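Side-chain contacts in cyclin-dependent kinase inhibitor 3 (Homo sapiens, PDB 1FPZ), which removes phosphate from phosphotyrosine, phosphoserine and phosphothreonine in proteins, and dephosphorylates the cyclin-dependent kinase CDK2 in a cyclin-dependent manner: residues Leu43-Leu48 / Leu149-Leu154; Arg58-Asp63 / Leu93-Gln98. The protein carries 1 engineered substitution. All coordinates share one frame; numbering follows the deposited sequence.

Contact 1 is core and contact 2 is surface. Contact 1 (43-48 with 149-154) packs a strand of the mixed sheet on helix 146-158. The centre of contact 1 lies about 3 Å from the centre of the chain. Its touching residues are all buried and aliphatic. Contact 2 (58-63 with 93-98) joins two helices, with the centre of the contact about 17 Å from that of the chain. There the apolar touch is small and has a polar glutamine chain beside it, with a salt bridge close by. The contacts share no helix or strand. Along the chain, contact 2 is nested between the segments of contact 1. Their centres lie 19 Å apart, and their nearest atoms, about 5 Å apart, do not touch.

Contact 1: residues Leu43-Leu48 / Leu149-Leu154; sequences LGLCAL and LVAACL
L43 and L154 meet tip to tip, and this is the tighter part of the contact. The CD2 methyl of L43 lies 3.9 Å from CD2 of L154. Both side chains run outward from their backbones, with CG anti to the backbone N (chi1 177° in each). This extension lets one methyl of each leucine span the gap between strand and helix. The second touch is looser. CD1 of L45 faces the CB methyl of A151 at 4.3 Å. A151 has only that short methyl to offer, so L45 must do the reaching.

L43 and L45 are two residues apart on strand 42-46, and both point to the helix. G44 lies between them and bonds through its backbone to T136 and I138 of the neighbouring parallel strand. The layout belongs to the protein-tyrosine phosphatase fold: a mixed sheet packed against helix 146-158. The signature phosphate-binding loop runs from strand 136-139 to this helix. It holds S140, an engineered residue at the predicted nucleophile position. The side chain of S140 is about 8 Å from that of L45.

Neither part of the contact is open to solvent. L126 of helix 116-131 touches L154, and I138 touches L45. Beyond L45 the first segment leaves the helix.

Contact 2: residues Arg58-Asp63 / Leu93-Gln98; sequences RNVQKD and LDLYQQ
V60 and L95 touch through methyl groups, and no flat group lies between them. The flat groups sit to the side. The guanidinium of R58 meets the carboxylate carbon of D63 at its edge and in its plane. NE makes the link, 2.8 Å from OD2 of D63. It is a salt bridge, but a weak hydrogen bond, bent to 120° at the hydrogen. OD2 of D63 also accepts the backbone N of G50, so the carboxylate ties the start of the helix to a loop. These two donors would be expected to favour its charged form. The Y96 ring does not touch residues 58-63. It packs on T64, on I75 and V77 of one strand and on T103 of another. Its OH makes a weak hydrogen bond with H139.

The touch between the helices is centred on L95. Its CD1 lies 3.9 Å from CG1 of V60, and the two side chains cross at about a right angle. In L95, CG is anti to the carbonyl carbon (chi1 -71°), and the side chain points across to helix 60-70. The same CD1 is 4.3 Å from CG of Q61, so the aliphatic part of the glutamine flanks the leucine.

Helix 92-98 belongs to the beta-alpha-beta crossover from strand 74-77 to the parallel strand 102-105. Helix 60-70 leads into the first of these strands. The contact joins these two helices of the alpha/beta phosphatase fold. N59 is the N-cap of helix 60-70, and its O accepts the N of D63 at 3.0 Å. V89 covers V60 further, while T64, one turn on from V60, also touches L95. Q61 lies on the exposed side.

Contact 1: residues Leu43-Leu48 / Leu149-Leu154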
# COMPACT_ATOMS: atom_id res chain seq x y z
N LEU A 43 -7.36 5.94 -3.65
CA LEU A 43 -6.62 5.07 -2.75
C LEU A 43 -5.47 5.86 -2.15
O LEU A 43 -4.69 6.48 -2.88
CB LEU A 43 -6.07 3.87 -3.53
CG LEU A 43 -5.21 2.90 -2.71
CD1 LEU A 43 -5.97 2.34 -1.52
CD2 LEU A 43 -4.79 1.79 -3.64
N GLY A 44 -5.34 5.83 -0.83
CA GLY A 44 -4.24 6.56 -0.20
C GLY A 44 -2.96 5.77 0.03
O GLY A 44 -3.01 4.59 0.35
N LEU A 45 -1.80 6.41 -0.15
CA LEU A 45 -0.49 5.79 0.07
C LEU A 45 0.36 6.72 0.93
O LEU A 45 0.18 7.95 0.91
CB LEU A 45 0.25 5.52 -1.24
CG LEU A 45 0.04 4.21 -2.02
CD1 LEU A 45 -1.16 4.34 -2.95
CD2 LEU A 45 1.28 3.91 -2.84
N CYS A 46 1.30 6.14 1.69
CA CYS A 46 2.15 6.95 2.56
C CYS A 46 3.37 6.19 3.07
O CYS A 46 3.56 5.02 2.75
CB CYS A 46 1.36 7.45 3.76
SG CYS A 46 0.94 6.18 4.99
N ALA A 47 4.19 6.89 3.84
CA ALA A 47 5.38 6.32 4.45
C ALA A 47 5.00 5.81 5.84
O ALA A 47 3.88 6.04 6.32
CB ALA A 47 6.47 7.37 4.57
N LEU A 48 5.94 5.16 6.51
CA LEU A 48 5.68 4.60 7.84
C LEU A 48 5.26 5.60 8.90
O LEU A 48 6.01 6.49 9.30
CB LEU A 48 6.91 3.82 8.31
CG LEU A 48 6.79 3.08 9.64
CD1 LEU A 48 5.49 2.29 9.71
CD2 LEU A 48 7.98 2.16 9.79
N LEU A 149 3.84 -1.08 -5.94
CA LEU A 149 3.73 -2.38 -6.59
C LEU A 149 2.30 -2.90 -6.41
O LEU A 149 1.65 -3.33 -7.37
CB LEU A 149 4.73 -3.36 -5.97
CG LEU A 149 4.82 -4.80 -6.46
CD1 LEU A 149 5.68 -4.87 -7.69
CD2 LEU A 149 5.42 -5.65 -5.37
N VAL A 150 1.81 -2.86 -5.17
CA VAL A 150 0.46 -3.32 -4.86
C VAL A 150 -0.57 -2.41 -5.55
O VAL A 150 -1.51 -2.89 -6.14
CB VAL A 150 0.21 -3.33 -3.33
CG1 VAL A 150 -1.23 -3.63 -3.03
CG2 VAL A 150 1.11 -4.37 -2.66
N ALA A 151 -0.37 -1.11 -5.49
CA ALA A 151 -1.29 -0.16 -6.12
C ALA A 151 -1.35 -0.45 -7.61
O ALA A 151 -2.43 -0.55 -8.17
CB ALA A 151 -0.82 1.26 -5.89
N ALA A 152 -0.19 -0.57 -8.24
CA ALA A 152 -0.13 -0.82 -9.68
C ALA A 152 -0.71 -2.19 -10.00
O ALA A 152 -1.30 -2.40 -11.07
CB ALA A 152 1.28 -0.71 -10.15
N CYS A 153 -0.54 -3.14 -9.09
CA CYS A 153 -1.13 -4.46 -9.30
C CYS A 153 -2.66 -4.35 -9.29
O CYS A 153 -3.34 -4.99 -10.08
CB CYS A 153 -0.67 -5.41 -8.20
SG CYS A 153 0.67 -6.46 -8.67
N LEU A 154 -3.19 -3.52 -8.38
CA LEU A 154 -4.65 -3.34 -8.25
C LEU A 154 -5.23 -2.74 -9.54
O LEU A 154 -6.33 -3.07 -9.92
CB LEU A 154 -4.97 -2.44 -7.04
CG LEU A 154 -6.47 -2.08 -6.81
CD1 LEU A 154 -7.20 -3.25 -6.15
CD2 LEU A 154 -6.63 -0.85 -5.89

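Contact 2: residues Arg58-Asp63 / Leu93-Gln98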
# COMPACT_ATOMS: atom_id res chain seq x y z
N ARG A 58 9.02 10.54 14.60
CA ARG A 58 7.57 10.72 14.54
C ARG A 58 6.92 10.20 15.82
O ARG A 58 7.50 9.38 16.53
CB ARG A 58 6.99 9.96 13.35
CG ARG A 58 6.64 10.82 12.15
CD ARG A 58 5.37 11.63 12.38
NE ARG A 58 4.72 11.94 11.11
CZ ARG A 58 5.29 12.65 10.13
NH1 ARG A 58 6.52 13.14 10.29
NH2 ARG A 58 4.66 12.85 8.98
N ASN A 59 5.71 10.67 16.09
CA ASN A 59 4.94 10.27 17.26
C ASN A 59 3.87 9.28 16.79
O ASN A 59 2.84 9.70 16.26
CB ASN A 59 4.28 11.52 17.84
CG ASN A 59 3.42 11.21 19.03
OD1 ASN A 59 2.58 12.01 19.42
ND2 ASN A 59 3.64 10.05 19.64
N VAL A 60 4.10 7.99 16.99
CA VAL A 60 3.16 6.97 16.52
C VAL A 60 1.71 7.12 16.98
O VAL A 60 0.79 6.74 16.26
CB VAL A 60 3.67 5.58 16.88
CG1 VAL A 60 2.99 4.54 16.03
CG2 VAL A 60 5.17 5.54 16.67
N GLN A 61 1.50 7.66 18.17
CA GLN A 61 0.14 7.83 18.68
C GLN A 61 -0.56 9.01 18.03
O GLN A 61 -1.74 8.93 17.69
CB GLN A 61 0.16 8.07 20.18
CG GLN A 61 1.08 7.15 20.93
CD GLN A 61 1.24 7.62 22.34
OE1 GLN A 61 1.68 8.75 22.58
NE2 GLN A 61 0.87 6.77 23.28
N LYS A 62 0.15 10.13 17.87
CA LYS A 62 -0.45 11.30 17.24
C LYS A 62 -0.81 10.99 15.79
O LYS A 62 -1.90 11.35 15.34
CB LYS A 62 0.51 12.49 17.25
CG LYS A 62 -0.09 13.70 16.54
CD LYS A 62 0.97 14.61 15.96
CE LYS A 62 0.34 15.66 15.06
NZ LYS A 62 1.31 16.21 14.09
N ASP A 63 0.11 10.34 15.08
CA ASP A 63 -0.10 9.98 13.67
C ASP A 63 -1.33 9.13 13.52
O ASP A 63 -2.17 9.39 12.65
CB ASP A 63 1.08 9.18 13.13
CG ASP A 63 2.34 9.98 13.08
OD1 ASP A 63 2.62 10.71 14.06
OD2 ASP A 63 3.07 9.88 12.07
N LEU A 93 0.51 -2.13 14.62
CA LEU A 93 -0.73 -2.85 14.35
C LEU A 93 -1.68 -2.72 15.54
O LEU A 93 -2.88 -2.48 15.36
CB LEU A 93 -0.42 -4.32 14.09
CG LEU A 93 0.50 -4.72 12.92
CD1 LEU A 93 -0.03 -4.16 11.62
CD2 LEU A 93 1.88 -4.23 13.17
N ASP A 94 -1.13 -2.86 16.74
CA ASP A 94 -1.90 -2.75 17.98
C ASP A 94 -2.61 -1.40 18.03
O ASP A 94 -3.84 -1.30 18.16
CB ASP A 94 -0.99 -2.79 19.23
CG ASP A 94 -0.16 -4.06 19.36
OD1 ASP A 94 0.47 -4.21 20.44
OD2 ASP A 94 -0.12 -4.90 18.42
N LEU A 95 -1.81 -0.35 17.96
CA LEU A 95 -2.31 1.01 18.01
C LEU A 95 -3.42 1.34 17.02
O LEU A 95 -4.39 2.00 17.39
CB LEU A 95 -1.18 2.02 17.83
CG LEU A 95 -0.23 2.13 19.02
CD1 LEU A 95 0.67 3.35 18.87
CD2 LEU A 95 -1.04 2.24 20.31
N TYR A 96 -3.27 0.88 15.78
CA TYR A 96 -4.28 1.13 14.75
C TYR A 96 -5.63 0.56 15.14
O TYR A 96 -6.67 1.19 14.95
CB TYR A 96 -3.90 0.48 13.41
CG TYR A 96 -2.77 1.10 12.62
CD1 TYR A 96 -2.37 0.54 11.41
CD2 TYR A 96 -2.11 2.24 13.06
CE1 TYR A 96 -1.36 1.10 10.65
CE2 TYR A 96 -1.10 2.80 12.31
CZ TYR A 96 -0.73 2.23 11.10
OH TYR A 96 0.26 2.80 10.35
N GLN A 97 -5.61 -0.66 15.65
CA GLN A 97 -6.85 -1.32 16.02
C GLN A 97 -7.43 -0.71 17.29
O GLN A 97 -8.65 -0.64 17.45
CB GLN A 97 -6.59 -2.81 16.17
CG GLN A 97 -6.06 -3.44 14.87
CD GLN A 97 -5.62 -4.86 15.07
OE1 GLN A 97 -4.44 -5.14 15.21
NE2 GLN A 97 -6.57 -5.77 15.12
N GLN A 98 -6.57 -0.26 18.18
CA GLN A 98 -7.04 0.36 19.41
C GLN A 98 -7.83 1.60 19.05
O GLN A 98 -8.71 2.03 19.79
CB GLN A 98 -5.86 0.80 20.28
CG GLN A 98 -4.99 -0.34 20.77
CD GLN A 98 -3.99 0.15 21.78
OE1 GLN A 98 -4.34 0.93 22.65
NE2 GLN A 98 -2.75 -0.31 21.67